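Local atomic coordinates of proline iminopeptidase (Streptomyces halstedii, PDB entry 3WMR), a protein that is an alpha/beta hydrolase, an amidohydrolase of the peptidase S33 family that probably releases N-terminal proline from peptides and interacts with polyketide substrates through a hydrophobic tunnel. Residues D61-L64 and A65-S68; W209-D212 and F213-F217. One frame throughout, in Å; residues are numbered along the deposited sequence.

Contact 1: D61-L64 and A65-S68; sequences DYLL and AMTS
With chi1 of Thr67 at 56°, OG1 sits between its own backbone N and carbonyl carbon and turns back onto the carbonyl of Leu64, three residues earlier. Thr67 OG1 donates to Leu64 O at 3.0 Å, almost straight along the C=O direction, while Thr67 N donates to the same oxygen at 3.1 Å from above the carbonyl plane. Two bonds from one residue thus grip a single oxygen and fix the rotation of the threonine. One step back, Met66 N reaches Leu63 O at 3.0 Å, the repeating i to i+3 bond of a 3-10 turn. With CG anti to its carbonyl carbon and chi2 extended, Met66 sets SD beside Leu63 CD2, at 4.3 Å, and the bend at chi3 then turns CE away. A water bridges the turn: it donates to Tyr62 O at 2.7 Å and accepts from Ala65 N at 2.9 Å. The whole 3-10 stretch belongs to the loop that follows strand 49-52 and leads to strand 76-80. Leu63 and Met66 face strand 120-125, touching Gln125 and Phe123 respectively; Leu64 and Thr67 rest on Arg37 of strand 32-39, and Ala65 meets His296 of helix 295-298.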
loop_
_atom_site.group_PDB
_atom_site.type_symbol
_atom_site.label_atom_id
_atom_site.label_comp_id
_atom_site.label_asym_id
_atom_site.label_seq_id
_atom_site.Cartn_x
_atom_site.Cartn_y
_atom_site.Cartn_z
ATOM N N ASP A 61 7.085 -7.555 -0.928
ATOM C CA ASP A 61 8.555 -7.516 -1.072
ATOM C C ASP A 61 9.151 -6.129 -0.901
ATOM O O ASP A 61 10.128 -5.963 -0.181
ATOM C CB ASP A 61 8.986 -8.087 -2.437
ATOM C CG ASP A 61 8.601 -9.536 -2.606
ATOM O OD1 ASP A 61 9.490 -10.410 -2.482
ATOM O OD2 ASP A 61 7.410 -9.802 -2.866
ATOM N N TYR A 62 8.567 -5.135 -1.560
ATOM C CA TYR A 62 9.039 -3.736 -1.445
ATOM C C TYR A 62 8.904 -3.139 -0.033
ATOM O O TYR A 62 9.456 -2.077 0.239
ATOM C CB TYR A 62 8.338 -2.834 -2.479
ATOM C CG TYR A 62 6.936 -2.371 -2.068
ATOM C CD1 TYR A 62 5.855 -3.234 -2.146
ATOM C CD2 TYR A 62 6.701 -1.064 -1.621
ATOM C CE1 TYR A 62 4.583 -2.836 -1.762
ATOM C CE2 TYR A 62 5.409 -0.649 -1.246
ATOM C CZ TYR A 62 4.361 -1.550 -1.315
ATOM O OH TYR A 62 3.082 -1.193 -0.943
ATOM N N LEU A 63 8.166 -3.811 0.856
ATOM C CA LEU A 63 8.028 -3.365 2.247
ATOM C C LEU A 63 9.026 -4.031 3.195
ATOM O O LEU A 63 8.941 -3.817 4.409
ATOM C CB LEU A 63 6.593 -3.611 2.752
ATOM C CG LEU A 63 5.498 -2.780 2.089
ATOM C CD1 LEU A 63 4.130 -3.153 2.630
ATOM C CD2 LEU A 63 5.735 -1.292 2.284
ATOM N N LEU A 64 9.977 -4.814 2.665
ATOM C CA LEU A 64 10.845 -5.659 3.516
ATOM C C LEU A 64 11.775 -4.859 4.428
ATOM O O LEU A 64 12.129 -5.325 5.487
ATOM C CB LEU A 64 11.669 -6.649 2.678
ATOM C CG LEU A 64 10.940 -7.936 2.298
ATOM C CD1 LEU A 64 11.737 -8.713 1.245
ATOM C CD2 LEU A 64 10.677 -8.793 3.528
ATOM N N ALA A 65 12.108 -3.642 4.037
ATOM C CA ALA A 65 12.821 -2.692 4.901
ATOM C C ALA A 65 12.238 -2.541 6.302
ATOM O O ALA A 65 12.959 -2.295 7.268
ATOM C CB ALA A 65 12.850 -1.335 4.231
ATOM N N MET A 66 10.926 -2.691 6.416
ATOM C CA MET A 66 10.241 -2.482 7.682
ATOM C C MET A 66 10.465 -3.569 8.740
ATOM O O MET A 66 9.939 -3.473 9.854
ATOM C CB MET A 66 8.746 -2.278 7.407
ATOM C CG MET A 66 8.499 -1.014 6.602
ATOM S SD MET A 66 6.750 -0.600 6.406
ATOM C CE MET A 66 6.259 -0.459 8.119
ATOM N N THR A 67 11.235 -4.605 8.406
ATOM C CA THR A 67 11.782 -5.506 9.432
ATOM C C THR A 67 12.673 -4.750 10.424
ATOM O O THR A 67 12.949 -5.256 11.495
ATOM C CB THR A 67 12.606 -6.657 8.828
ATOM O OG1 THR A 67 13.639 -6.112 8.012
ATOM C CG2 THR A 67 11.724 -7.589 7.981
ATOM N N SER A 68 13.122 -3.546 10.074
ATOM C CA SER A 68 13.873 -2.720 11.015
ATOM C C SER A 68 13.117 -2.495 12.319
ATOM O O SER A 68 13.716 -2.423 13.379
ATOM C CB SER A 68 14.236 -1.369 10.391
ATOM O OG SER A 68 13.086 -0.546 10.209
HETATM O O HOH W 1 11.878 -2.445 1.382
#

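Contact 2: W209-D212 and F213-F217; sequences WPRD and FAATF
The indole of Trp209 takes Phe213 over one face and meets Phe217 at its edge. Phe213 enters edge-on: its CE2 stands 3.5 Å above the indole plane, near the ring centre, and the planes of the five-membered ring and Phe213 are turned by 70°. Toward Phe217 the roles reverse, because the six-membered ring of Trp209 points its own edge at the phenyl face, with Trp209 CZ3 3.6 Å from Phe217 CG and the planes at 59°. Both pairs are T-shaped. Phe213 and Phe217, one helical turn apart, each set CG opposite the backbone N, which sends both rings out to the flank where the tryptophan lies. At the edge of the Arg211 guanidinium, near its plane, lies Asp212 OD1, in a salt bridge with Arg211 NH2 at 2.7 Å, and one guanidinium face is covered by Ala215 CB, 3.7 Å from Arg211 NH1. In the backbone, Ala214 N donates to Pro210 O at 2.9 Å, opening the i to i+4 ladder. Trp209 and Phe217 also touch helix 189-202 through Arg196 and Phe192. The arrangement is a helix N-terminus with Pro210 at the N-cap position, its first turns bound by an aromatic cluster to the residue just before the cap.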
loop_
_atom_site.group_PDB
_atom_site.type_symbol
_atom_site.label_atom_id
_atom_site.label_comp_id
_atom_site.label_asym_id
_atom_site.label_seq_id
_atom_site.Cartn_x
_atom_site.Cartn_y
_atom_site.Cartn_z
ATOM N N TRP A 209 16.541 1.138 -9.218
ATOM C CA TRP A 209 15.565 0.828 -8.177
ATOM C C TRP A 209 16.180 -0.089 -7.097
ATOM O O TRP A 209 16.986 -0.984 -7.429
ATOM C CB TRP A 209 14.328 0.172 -8.793
ATOM C CG TRP A 209 13.441 1.119 -9.569
ATOM C CD1 TRP A 209 13.408 2.474 -9.471
ATOM C CD2 TRP A 209 12.424 0.760 -10.512
ATOM N NE1 TRP A 209 12.465 2.988 -10.311
ATOM C CE2 TRP A 209 11.831 1.959 -10.955
ATOM C CE3 TRP A 209 11.961 -0.458 -11.030
ATOM C CZ2 TRP A 209 10.793 1.986 -11.886
ATOM C CZ3 TRP A 209 10.929 -0.432 -11.963
ATOM C CH2 TRP A 209 10.360 0.791 -12.387
ATOM N N PRO A 210 15.814 0.134 -5.807
ATOM C CA PRO A 210 16.117 -0.821 -4.746
ATOM C C PRO A 210 15.626 -2.214 -5.137
ATOM O O PRO A 210 14.583 -2.336 -5.771
ATOM C CB PRO A 210 15.313 -0.285 -3.553
ATOM C CG PRO A 210 15.219 1.180 -3.793
ATOM C CD PRO A 210 15.133 1.337 -5.283
ATOM N N ARG A 211 16.378 -3.252 -4.787
ATOM C CA ARG A 211 15.986 -4.626 -5.134
ATOM C C ARG A 211 14.570 -4.970 -4.651
ATOM O O ARG A 211 13.783 -5.626 -5.357
ATOM C CB ARG A 211 16.960 -5.627 -4.525
ATOM C CG ARG A 211 16.744 -7.056 -5.006
ATOM C CD ARG A 211 16.923 -8.049 -3.871
ATOM N NE ARG A 211 15.791 -8.004 -2.961
ATOM C CZ ARG A 211 14.722 -8.799 -3.010
ATOM N NH1 ARG A 211 14.611 -9.748 -3.934
ATOM N NH2 ARG A 211 13.748 -8.636 -2.111
ATOM N N ASP A 212 14.265 -4.560 -3.425
ATOM C CA ASP A 212 12.947 -4.809 -2.868
ATOM C C ASP A 212 11.850 -4.182 -3.733
ATOM O O ASP A 212 10.798 -4.791 -3.924
ATOM C CB ASP A 212 12.874 -4.308 -1.417
ATOM C CG ASP A 212 13.715 -5.146 -0.466
ATOM O OD1 ASP A 212 14.039 -6.303 -0.807
ATOM O OD2 ASP A 212 14.047 -4.647 0.627
ATOM N N PHE A 213 12.099 -2.981 -4.255
ATOM C CA PHE A 213 11.134 -2.306 -5.140
ATOM C C PHE A 213 11.029 -3.069 -6.473
ATOM O O PHE A 213 9.925 -3.399 -6.936
ATOM C CB PHE A 213 11.512 -0.828 -5.349
ATOM C CG PHE A 213 10.493 -0.040 -6.150
ATOM C CD1 PHE A 213 9.415 0.580 -5.520
ATOM C CD2 PHE A 213 10.589 0.050 -7.533
ATOM C CE1 PHE A 213 8.454 1.272 -6.255
ATOM C CE2 PHE A 213 9.636 0.750 -8.270
ATOM C CZ PHE A 213 8.566 1.361 -7.626
ATOM N N ALA A 214 12.184 -3.404 -7.055
ATOM C CA ALA A 214 12.223 -4.182 -8.286
ATOM C C ALA A 214 11.564 -5.552 -8.109
ATOM O O ALA A 214 10.793 -6.009 -8.984
ATOM C CB ALA A 214 13.659 -4.336 -8.758
ATOM N N ALA A 215 11.828 -6.195 -6.969
ATOM C CA ALA A 215 11.237 -7.496 -6.698
ATOM C C ALA A 215 9.718 -7.446 -6.855
ATOM O O ALA A 215 9.133 -8.264 -7.576
ATOM C CB ALA A 215 11.622 -7.993 -5.321
ATOM N N THR A 216 9.083 -6.475 -6.206
ATOM C CA THR A 216 7.623 -6.351 -6.294
ATOM C C THR A 216 7.170 -6.006 -7.723
ATOM O O THR A 216 6.202 -6.597 -8.238
ATOM C CB THR A 216 7.077 -5.344 -5.252
ATOM O OG1 THR A 216 6.940 -6.002 -3.985
ATOM C CG2 THR A 216 5.713 -4.816 -5.641
ATOM N N PHE A 217 7.843 -5.035 -8.338
ATOM C CA PHE A 217 7.585 -4.628 -9.723
ATOM C C PHE A 217 7.530 -5.822 -10.696
ATOM O O PHE A 217 6.641 -5.896 -11.551
ATOM C CB PHE A 217 8.637 -3.608 -10.176
ATOM C CG PHE A 217 8.204 -2.777 -11.345
ATOM C CD1 PHE A 217 7.381 -1.670 -11.158
ATOM C CD2 PHE A 217 8.580 -3.118 -12.642
ATOM C CE1 PHE A 217 6.956 -0.913 -12.242
ATOM C CE2 PHE A 217 8.160 -2.360 -13.726
ATOM C CZ PHE A 217 7.356 -1.257 -13.527
#

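Contacts 1 and 2 lie side by side, their centres 11 Å apart, and join where the 3-10 stretch meets helix 211-222. Thr216 OG1 lies 3.0 Å from Tyr62 N, a probable hydrogen bond, and also bonds Thr59. Beside it Asp61 O packs on Asp212 CB at 3.4 Å, and Leu64 touches Arg211 and Asp212. Both contacts come near the predicted catalytic residues: the side chain of Leu63 is about 8 Å from that of Ser126, the probable nucleophile, and the side chain of Phe213 about 6 Å from that of His293. Tyr62 OH, bonded to Gln125 and to Gly54 N, further ties contact 1 to the residue preceding that serine.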